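PDB 2D8D: phospho-2-dehydro-3-deoxyheptonate aldolase/chorismate mutase from Thermus thermophilus, which probably catalyses the chorismate-to-prephenate rearrangement through this chorismate mutase domain, as part of a longer protein assigned 3-deoxy-7-phosphoheptulonate synthase activity. Local coordinates for residues 28-33 with 79-84. Sequence-based numbering, arbitrary orientation.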
loop_
_atom_site.group_PDB
_atom_site.type_symbol
_atom_site.label_atom_id
_atom_site.label_comp_id
_atom_site.label_asym_id
_atom_site.label_seq_id
_atom_site.Cartn_x
_atom_site.Cartn_y
_atom_site.Cartn_z
ATOM N N ARG B 28 -9.794 -8.659 -0.729
ATOM C CA ARG B 28 -10.730 -9.711 -1.100
ATOM C C ARG B 28 -10.090 -11.088 -0.946
ATOM O O ARG B 28 -10.759 -12.043 -0.547
ATOM C CB ARG B 28 -11.228 -9.513 -2.534
ATOM C CG ARG B 28 -12.040 -8.237 -2.741
ATOM C CD ARG B 28 -12.817 -8.293 -4.047
ATOM N NE ARG B 28 -11.943 -8.540 -5.192
ATOM C CZ ARG B 28 -11.193 -7.612 -5.778
ATOM N NH1 ARG B 28 -11.209 -6.360 -5.337
ATOM N NH2 ARG B 28 -10.418 -7.940 -6.801
ATOM N N LEU B 29 -8.800 -11.196 -1.246
ATOM C CA LEU B 29 -8.103 -12.468 -1.113
ATOM C C LEU B 29 -8.028 -12.909 0.343
ATOM O O LEU B 29 -8.294 -14.069 0.667
ATOM C CB LEU B 29 -6.689 -12.364 -1.688
ATOM C CG LEU B 29 -6.581 -12.322 -3.211
ATOM C CD1 LEU B 29 -5.162 -11.954 -3.610
ATOM C CD2 LEU B 29 -6.972 -13.674 -3.794
ATOM N N VAL B 30 -7.664 -11.989 1.226
ATOM C CA VAL B 30 -7.568 -12.326 2.637
ATOM C C VAL B 30 -8.952 -12.623 3.206
ATOM O O VAL B 30 -9.082 -13.423 4.129
ATOM C CB VAL B 30 -6.874 -11.203 3.431
ATOM C CG1 VAL B 30 -5.388 -11.189 3.109
ATOM C CG2 VAL B 30 -7.480 -9.875 3.075
ATOM N N GLN B 31 -9.988 -11.994 2.657
ATOM C CA GLN B 31 -11.346 -12.273 3.113
ATOM C C GLN B 31 -11.668 -13.731 2.797
ATOM O O GLN B 31 -12.271 -14.441 3.603
ATOM C CB GLN B 31 -12.359 -11.385 2.392
ATOM C CG GLN B 31 -12.376 -9.937 2.830
ATOM C CD GLN B 31 -13.466 -9.153 2.129
ATOM O OE1 GLN B 31 -13.481 -9.054 0.903
ATOM N NE2 GLN B 31 -14.392 -8.601 2.905
ATOM N N GLU B 32 -11.262 -14.169 1.611
ATOM C CA GLU B 32 -11.508 -15.538 1.186
ATOM C C GLU B 32 -10.739 -16.512 2.071
ATOM O O GLU B 32 -11.263 -17.558 2.460
ATOM C CB GLU B 32 -11.097 -15.716 -0.275
ATOM C CG GLU B 32 -11.844 -16.824 -0.989
ATOM C CD GLU B 32 -11.487 -16.907 -2.455
ATOM O OE1 GLU B 32 -11.298 -15.840 -3.078
ATOM O OE2 GLU B 32 -11.409 -18.033 -2.984
ATOM N N ILE B 33 -9.491 -16.175 2.382
ATOM C CA ILE B 33 -8.679 -17.025 3.242
ATOM C C ILE B 33 -9.332 -17.099 4.622
ATOM O O ILE B 33 -9.442 -18.174 5.213
ATOM C CB ILE B 33 -7.243 -16.464 3.386
ATOM C CG1 ILE B 33 -6.489 -16.615 2.059
ATOM C CG2 ILE B 33 -6.515 -17.177 4.519
ATOM C CD1 ILE B 33 -5.162 -15.878 2.013
ATOM N N LYS B 79 -2.092 -5.436 9.250
ATOM C CA LYS B 79 -2.943 -5.107 10.388
ATOM C C LYS B 79 -4.371 -4.860 9.911
ATOM O O LYS B 79 -5.332 -5.346 10.509
ATOM C CB LYS B 79 -2.412 -3.862 11.104
ATOM C CG LYS B 79 -3.366 -3.290 12.142
ATOM C CD LYS B 79 -2.707 -2.221 13.007
ATOM C CE LYS B 79 -2.251 -1.018 12.197
ATOM N NZ LYS B 79 -1.652 0.027 13.075
ATOM N N ALA B 80 -4.497 -4.105 8.827
ATOM C CA ALA B 80 -5.802 -3.787 8.260
ATOM C C ALA B 80 -6.519 -5.058 7.823
ATOM O O ALA B 80 -7.747 -5.141 7.882
ATOM C CB ALA B 80 -5.638 -2.842 7.077
ATOM N N SER B 81 -5.740 -6.044 7.385
ATOM C CA SER B 81 -6.284 -7.321 6.932
ATOM C C SER B 81 -6.917 -8.111 8.074
ATOM O O SER B 81 -8.029 -8.624 7.937
ATOM C CB SER B 81 -5.183 -8.156 6.274
ATOM O OG SER B 81 -4.653 -7.492 5.140
ATOM N N LEU B 82 -6.209 -8.220 9.196
ATOM C CA LEU B 82 -6.745 -8.944 10.345
ATOM C C LEU B 82 -8.048 -8.292 10.773
ATOM O O LEU B 82 -9.033 -8.972 11.064
ATOM C CB LEU B 82 -5.761 -8.928 11.518
ATOM C CG LEU B 82 -4.813 -10.121 11.647
ATOM C CD1 LEU B 82 -4.006 -9.984 12.928
ATOM C CD2 LEU B 82 -5.610 -11.419 11.667
ATOM N N ASP B 83 -8.040 -6.964 10.813
ATOM C CA ASP B 83 -9.220 -6.208 11.190
ATOM C C ASP B 83 -10.378 -6.619 10.291
ATOM O O ASP B 83 -11.474 -6.895 10.770
ATOM C CB ASP B 83 -8.957 -4.706 11.047
ATOM C CG ASP B 83 -10.187 -3.866 11.329
ATOM O OD1 ASP B 83 -10.765 -4.010 12.428
ATOM O OD2 ASP B 83 -10.575 -3.060 10.456
ATOM N N LEU B 84 -10.120 -6.680 8.989
ATOM C CA LEU B 84 -11.145 -7.048 8.020
ATOM C C LEU B 84 -11.617 -8.495 8.184
ATOM O O LEU B 84 -12.795 -8.789 7.996
ATOM C CB LEU B 84 -10.624 -6.820 6.594
ATOM C CG LEU B 84 -11.639 -6.838 5.444
ATOM C CD1 LEU B 84 -12.695 -5.779 5.672
ATOM C CD2 LEU B 84 -10.937 -6.571 4.128
#
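The flat carboxamide of Q31 is partly overlain on one face by the isobutyl group of L84, which is displaced to the CG and NE2 side of the amide. L84 CD2 comes to 3.9 Å from Q31 CG and L84 CG to 4.1 Å from Q31 NE2, while the OE1 edge is turned away from the leucine. This is van der Waals contact of a carbon branch over an amide face, with neither polar atom of the amide hydrogen-bonded to 79-84. With its CG anti to the backbone N (chi1 -166°), L84 extends towards the long helix; the glutamine chain, extended beyond CG, passes the leucine branch at a slant and meets it with CG, CD and NE2. P64 of the second subunit packs on both side chains, so the pair borders the dimer interface. The neighbouring V30, buried, brings CG2 to 4.2 Å from OG of S81, which lies one turn before L84. The serine hydroxyl is hydrogen-bonded to the carbonyl of I77 in its own helix, and its approach to the valine methyl is a loose van der Waals one. Modest side-chain packing thus joins the C-terminal end of helix 67-84 to the long helix 4-40, within the three-helix subunit of the all-helical, dimeric AroQ-type (type II) chorismate mutase fold.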